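Local coordinates for protein cortical-lytic enzyme (Clostridium perfringens, PDB 5JIP) that hydrolyses spore-cortex peptidoglycan during germination, probably as a muramidase (lysozyme-type glycosidase) of glycoside hydrolase family 25, at residues Pro187-Asn192 / Thr200-Thr205; Pro174-Met179 / Asp218-Pro223. One frame throughout, in Å; residues are numbered along the deposited sequence.

Contact 1: residues Pro187-Asn192 / Thr200-Thr205; sequences PRIPPN and TMWQFT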
loop_
_atom_site.group_PDB
_atom_site.type_symbol
_atom_site.label_atom_id
_atom_site.label_comp_id
_atom_site.label_asym_id
_atom_site.label_seq_id
_atom_site.Cartn_x
_atom_site.Cartn_y
_atom_site.Cartn_z
ATOM N N PRO A 187 18.950 -27.407 4.895
ATOM C CA PRO A 187 17.589 -27.786 4.506
ATOM C C PRO A 187 17.371 -27.616 3.008
ATOM O O PRO A 187 18.135 -26.944 2.308
ATOM C CB PRO A 187 16.696 -26.828 5.309
ATOM C CG PRO A 187 17.588 -25.885 6.004
ATOM C CD PRO A 187 18.992 -26.102 5.570
ATOM N N ARG A 188 16.288 -28.240 2.525
ATOM C CA ARG A 188 15.962 -28.226 1.102
ATOM C C ARG A 188 15.573 -26.831 0.620
ATOM O O ARG A 188 15.840 -26.474 -0.534
ATOM C CB ARG A 188 14.817 -29.214 0.837
ATOM C CG ARG A 188 14.314 -29.273 -0.609
ATOM C CD ARG A 188 13.113 -30.242 -0.769
ATOM N NE ARG A 188 11.931 -29.805 -0.016
ATOM C CZ ARG A 188 11.062 -28.889 -0.431
ATOM N NH1 ARG A 188 11.244 -28.306 -1.621
ATOM N NH2 ARG A 188 10.010 -28.559 0.339
ATOM N N ILE A 189 14.846 -26.075 1.434
ATOM C CA ILE A 189 14.424 -24.717 1.081
ATOM C C ILE A 189 14.710 -23.800 2.264
ATOM O O ILE A 189 14.921 -24.269 3.396
ATOM C CB ILE A 189 12.926 -24.655 0.702
ATOM C CG1 ILE A 189 12.056 -25.292 1.799
ATOM C CG2 ILE A 189 12.673 -25.334 -0.639
ATOM C CD1 ILE A 189 10.553 -25.058 1.582
ATOM N N PRO A 190 14.727 -22.485 2.043
ATOM C CA PRO A 190 15.065 -21.568 3.126
ATOM C C PRO A 190 14.041 -21.638 4.251
ATOM O O PRO A 190 12.827 -21.485 4.024
ATOM C CB PRO A 190 15.061 -20.186 2.442
ATOM C CG PRO A 190 15.381 -20.487 0.984
ATOM C CD PRO A 190 14.635 -21.791 0.739
ATOM N N PRO A 191 14.481 -21.869 5.477
ATOM C CA PRO A 191 13.564 -21.740 6.609
ATOM C C PRO A 191 13.278 -20.285 6.909
ATOM O O PRO A 191 14.039 -19.386 6.558
ATOM C CB PRO A 191 14.328 -22.395 7.760
ATOM C CG PRO A 191 15.724 -22.105 7.466
ATOM C CD PRO A 191 15.846 -22.171 5.947
ATOM N N ASN A 192 12.194 -20.060 7.635
ATOM C CA ASN A 192 11.873 -18.714 8.095
ATOM C C ASN A 192 12.773 -18.379 9.282
ATOM O O ASN A 192 12.828 -19.129 10.259
ATOM C CB ASN A 192 10.383 -18.605 8.434
ATOM C CG ASN A 192 9.476 -18.647 7.172
ATOM O OD1 ASN A 192 9.894 -18.354 6.037
ATOM N ND2 ASN A 192 8.220 -18.978 7.386
ATOM N N THR A 200 12.785 -12.220 -0.252
ATOM C CA THR A 200 12.554 -11.585 -1.530
ATOM C C THR A 200 13.344 -12.280 -2.638
ATOM O O THR A 200 12.821 -12.468 -3.746
ATOM C CB THR A 200 12.934 -10.106 -1.410
ATOM O OG1 THR A 200 12.052 -9.494 -0.460
ATOM C CG2 THR A 200 12.870 -9.399 -2.723
ATOM N N MET A 201 14.602 -12.646 -2.362
ATOM C CA MET A 201 15.400 -13.462 -3.277
ATOM C C MET A 201 16.120 -14.536 -2.482
ATOM O O MET A 201 16.370 -14.391 -1.283
ATOM C CB MET A 201 16.410 -12.625 -4.050
ATOM C CG MET A 201 15.780 -11.663 -5.028
ATOM S SD MET A 201 16.991 -10.704 -6.015
ATOM C CE MET A 201 18.406 -11.750 -6.103
ATOM N N TRP A 202 16.423 -15.625 -3.167
ATOM C CA TRP A 202 17.112 -16.779 -2.595
ATOM C C TRP A 202 18.259 -17.155 -3.526
ATOM O O TRP A 202 18.022 -17.543 -4.676
ATOM C CB TRP A 202 16.139 -17.944 -2.417
ATOM C CG TRP A 202 16.748 -19.283 -2.099
ATOM C CD1 TRP A 202 17.960 -19.540 -1.536
ATOM C CD2 TRP A 202 16.148 -20.565 -2.362
ATOM N NE1 TRP A 202 18.148 -20.914 -1.404
ATOM C CE2 TRP A 202 17.050 -21.553 -1.926
ATOM C CE3 TRP A 202 14.929 -20.959 -2.913
ATOM C CZ2 TRP A 202 16.763 -22.911 -2.025
ATOM C CZ3 TRP A 202 14.654 -22.306 -3.019
ATOM C CH2 TRP A 202 15.555 -23.261 -2.573
ATOM N N GLN A 203 19.492 -16.981 -3.044
ATOM C CA GLN A 203 20.684 -17.433 -3.749
ATOM C C GLN A 203 20.871 -18.905 -3.404
ATOM O O GLN A 203 21.195 -19.238 -2.258
ATOM C CB GLN A 203 21.905 -16.631 -3.327
ATOM C CG GLN A 203 23.106 -16.836 -4.232
ATOM C CD GLN A 203 24.279 -16.066 -3.716
ATOM O OE1 GLN A 203 24.848 -16.408 -2.688
ATOM N NE2 GLN A 203 24.647 -15.001 -4.427
ATOM N N PHE A 204 20.577 -19.782 -4.363
ATOM C CA PHE A 204 20.565 -21.214 -4.091
ATOM C C PHE A 204 21.842 -21.921 -4.527
ATOM O O PHE A 204 22.041 -23.084 -4.165
ATOM C CB PHE A 204 19.333 -21.877 -4.743
ATOM C CG PHE A 204 19.309 -21.794 -6.246
ATOM C CD1 PHE A 204 18.713 -20.704 -6.878
ATOM C CD2 PHE A 204 19.883 -22.784 -7.019
ATOM C CE1 PHE A 204 18.696 -20.602 -8.253
ATOM C CE2 PHE A 204 19.878 -22.685 -8.408
ATOM C CZ PHE A 204 19.293 -21.588 -9.021
ATOM N N THR A 205 22.732 -21.254 -5.261
ATOM C CA THR A 205 24.010 -21.864 -5.576
ATOM C C THR A 205 25.023 -20.772 -5.842
ATOM O O THR A 205 24.665 -19.659 -6.234
ATOM C CB THR A 205 23.908 -22.787 -6.793
ATOM O OG1 THR A 205 25.165 -23.416 -7.008
ATOM C CG2 THR A 205 23.531 -22.006 -8.019
#
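Pro190 sets the CG-CD edge of its ring on one face of the Trp202 indole, and this pairing makes up most of the contact. CG sits 3.4 Å from the centroid of the five-membered ring of Trp202 and only 8° off its normal, a CH-pi contact over the face. CD of Pro190 lies over the six-membered ring, 3.6 Å from Trp202 CE2 and nearly as close to the other five atoms of that ring. Both methylene groups therefore rest on the indole, while the pyrrolidine crosses it at about a right angle. The backbone of residues 187-192 stands well off the strand at this point, since the CA atoms of Pro190 and Trp202 are 7.7 Å apart.

Trp202 belongs to strand 201-208 of the TIM-barrel-like catalytic domain, and its side chain points out of the barrel, whereas those of Met201 and Gln203 turn inward. With CG anti to the backbone N (chi1 168°), the indole extends to meet the loop that precedes its own strand. On the opposite face lies Phe204 CB, 3.5 Å above the ring plane and displaced toward the rim, which leaves the indole sandwiched between a loop proline and its own strand. A hydrogen bond from Trp202 NE1 to Met179 O satisfies the indole nitrogen and limits rotation of the ring.

The far end of the benzo ring receives lighter contacts. CG2 of Ile189 reaches Trp202 CH2 obliquely at 4.0 Å, and the carbonyl O of Arg188 lies 3.8 Å from that same CH2 atom. CB of Arg188 points away from the strand, its NH1 forms a salt bridge with Asp8, near the N terminus, and the backbone of Pro190 is hydrogen-bonded to Gln7.

Contact 2: residues Pro174-Met179 / Asp218-Pro223; sequences PLWIAM and DLNWGP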
loop_
_atom_site.group_PDB
_atom_site.type_symbol
_atom_site.label_atom_id
_atom_site.label_comp_id
_atom_site.label_asym_id
_atom_site.label_seq_id
_atom_site.Cartn_x
_atom_site.Cartn_y
_atom_site.Cartn_z
ATOM N N PRO A 174 13.920 -5.803 2.861
ATOM C CA PRO A 174 13.853 -6.934 1.929
ATOM C C PRO A 174 15.055 -7.822 2.162
ATOM O O PRO A 174 16.166 -7.328 2.372
ATOM C CB PRO A 174 13.875 -6.279 0.538
ATOM C CG PRO A 174 13.453 -4.876 0.771
ATOM C CD PRO A 174 13.974 -4.515 2.168
ATOM N N LEU A 175 14.817 -9.138 2.125
ATOM C CA LEU A 175 15.848 -10.140 2.375
ATOM C C LEU A 175 16.211 -10.909 1.110
ATOM O O LEU A 175 15.356 -11.542 0.473
ATOM C CB LEU A 175 15.407 -11.132 3.453
ATOM C CG LEU A 175 16.371 -12.273 3.743
ATOM C CD1 LEU A 175 17.649 -11.747 4.332
ATOM C CD2 LEU A 175 15.709 -13.262 4.655
ATOM N N TRP A 176 17.495 -10.896 0.804
ATOM C CA TRP A 176 18.107 -11.771 -0.194
ATOM C C TRP A 176 18.937 -12.797 0.581
ATOM O O TRP A 176 20.006 -12.480 1.120
ATOM C CB TRP A 176 18.925 -10.921 -1.147
ATOM C CG TRP A 176 19.670 -11.624 -2.235
ATOM C CD1 TRP A 176 19.661 -12.956 -2.565
ATOM C CD2 TRP A 176 20.548 -10.989 -3.146
ATOM N NE1 TRP A 176 20.482 -13.176 -3.644
ATOM C CE2 TRP A 176 21.054 -11.986 -4.011
ATOM C CE3 TRP A 176 20.976 -9.670 -3.302
ATOM C CZ2 TRP A 176 21.974 -11.700 -5.020
ATOM C CZ3 TRP A 176 21.883 -9.381 -4.320
ATOM C CH2 TRP A 176 22.373 -10.391 -5.158
ATOM N N ILE A 177 18.414 -14.004 0.705
ATOM C CA ILE A 177 19.030 -14.997 1.573
ATOM C C ILE A 177 19.792 -15.993 0.721
ATOM O O ILE A 177 19.309 -16.459 -0.319
ATOM C CB ILE A 177 18.009 -15.718 2.471
ATOM C CG1 ILE A 177 18.764 -16.555 3.510
ATOM C CG2 ILE A 177 17.037 -16.548 1.637
ATOM C CD1 ILE A 177 17.888 -17.113 4.612
ATOM N N ALA A 178 20.995 -16.318 1.170
ATOM C CA ALA A 178 21.796 -17.361 0.548
ATOM C C ALA A 178 21.668 -18.638 1.370
ATOM O O ALA A 178 21.919 -18.626 2.575
ATOM C CB ALA A 178 23.253 -16.932 0.464
ATOM N N MET A 179 21.266 -19.726 0.715
ATOM C CA MET A 179 21.296 -21.059 1.296
ATOM C C MET A 179 21.491 -22.025 0.142
ATOM O O MET A 179 20.576 -22.213 -0.667
ATOM C CB MET A 179 20.019 -21.398 2.046
ATOM C CG MET A 179 20.161 -22.775 2.721
ATOM S SD MET A 179 18.580 -23.411 3.089
ATOM C CE MET A 179 18.036 -23.916 1.453
ATOM N N ASP A 218 26.846 -17.462 -9.360
ATOM C CA ASP A 218 25.788 -17.328 -8.356
ATOM C C ASP A 218 24.441 -17.205 -9.052
ATOM O O ASP A 218 24.270 -16.360 -9.932
ATOM C CB ASP A 218 25.985 -16.082 -7.484
ATOM C CG ASP A 218 27.235 -16.094 -6.632
ATOM O OD1 ASP A 218 27.878 -17.155 -6.459
ATOM O OD2 ASP A 218 27.560 -15.007 -6.090
ATOM N N LEU A 219 23.483 -18.036 -8.668
ATOM C CA LEU A 219 22.146 -17.985 -9.249
ATOM C C LEU A 219 21.092 -17.793 -8.161
ATOM O O LEU A 219 21.242 -18.255 -7.022
ATOM C CB LEU A 219 21.834 -19.237 -10.033
ATOM C CG LEU A 219 22.755 -19.491 -11.247
ATOM C CD1 LEU A 219 22.407 -20.822 -11.867
ATOM C CD2 LEU A 219 22.673 -18.330 -12.261
ATOM N N ASN A 220 19.998 -17.142 -8.546
ATOM C CA ASN A 220 19.027 -16.630 -7.585
ATOM C C ASN A 220 17.609 -16.809 -8.088
ATOM O O ASN A 220 17.319 -16.582 -9.271
ATOM C CB ASN A 220 19.224 -15.134 -7.330
ATOM C CG ASN A 220 20.629 -14.794 -6.889
ATOM O OD1 ASN A 220 20.980 -14.986 -5.734
ATOM N ND2 ASN A 220 21.420 -14.226 -7.795
ATOM N N TRP A 221 16.726 -17.177 -7.170
ATOM C CA TRP A 221 15.295 -17.041 -7.371
ATOM C C TRP A 221 14.821 -15.716 -6.791
ATOM O O TRP A 221 15.262 -15.293 -5.713
ATOM C CB TRP A 221 14.517 -18.186 -6.709
ATOM C CG TRP A 221 14.894 -19.550 -7.180
ATOM C CD1 TRP A 221 15.481 -20.527 -6.438
ATOM C CD2 TRP A 221 14.728 -20.088 -8.507
ATOM N NE1 TRP A 221 15.678 -21.648 -7.200
ATOM C CE2 TRP A 221 15.240 -21.407 -8.481
ATOM C CE3 TRP A 221 14.183 -19.596 -9.695
ATOM C CZ2 TRP A 221 15.221 -22.237 -9.596
ATOM C CZ3 TRP A 221 14.183 -20.416 -10.828
ATOM C CH2 TRP A 221 14.689 -21.730 -10.762
ATOM N N GLY A 222 13.898 -15.083 -7.502
ATOM C CA GLY A 222 13.320 -13.835 -7.077
ATOM C C GLY A 222 11.811 -13.905 -6.921
ATOM O O GLY A 222 11.191 -14.975 -6.989
ATOM N N PRO A 223 11.198 -12.738 -6.723
ATOM C CA PRO A 223 9.737 -12.648 -6.633
ATOM C C PRO A 223 9.041 -13.129 -7.901
ATOM O O PRO A 223 9.631 -13.258 -8.970
ATOM C CB PRO A 223 9.483 -11.148 -6.409
ATOM C CG PRO A 223 10.799 -10.567 -6.019
ATOM C CD PRO A 223 11.842 -11.422 -6.652
#
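The interior of the family 25 TIM-barrel-like domain contains this contact, where side chains of strands 175-178 and 217-221 meet across the intervening strand 201-208. Trp176 and Asn220 are joined there through a single buried hydrogen bond, from Trp176 NE1 to Asn220 OD1 at 2.8 Å. The bond is bent, with an N-H...O angle of 146°. The oxygen lies close to the indole plane, at the ring edge. Seen from the amide, however, the donor stands well above the carbonyl plane, 56° out of it, and does not follow a lone-pair direction.

Trp176 CG is anti to its own N (chi1 178°), which carries the indole into the barrel and lets NE1 bridge two strands that are not neighbours. The Asn220 amide is turned steeply against the indole, and its oxygen also packs 3.5 Å from Trp176 CZ2. Its other end is fixed by strand 15-19, because ND2 donates to Asp18 OD1 and to Gly16 O. With both ends of the amide engaged, its flip is set, and Asn220 links Trp176 to Asp18 through hydrogen bonds.

Tyr149 meets Trp176 edge-to-face, and the Tyr39 ring also packs against it. A bound buffer molecule, 2-(N-morpholino)-ethanesulfonic acid, lies about 5 Å from the Trp176 side chain; it is probably from the crystallisation liquor, though it may mark a pocket. Gln203, from the strand between, packs on both Trp176 and Asn220. On the amide side, ND2 of Asn220 comes to 3.8 Å from Trp176 CZ2.

How the contacts relate
Followed from the N terminus, the parts involved come in the order strand 175-178, the long loop carrying 187-192, strand 201-208 and strand 217-221. Contact 1 closes a short loop between 187-192 and 200-205. Contact 2 joins 174-179 to 218-223 and closes a wider one that encloses contact 1 entirely. Their centres are 7 Å apart, and strand 201-208 separates the two segments of contact 2, pairing parallel with one and antiparallel with the other. Thr200 N and Gln203 N probably donate to Leu175 O and Ile177 O, respectively. Contact 1 packs the loop on the barrel's outside; contact 2 ties strands inside it.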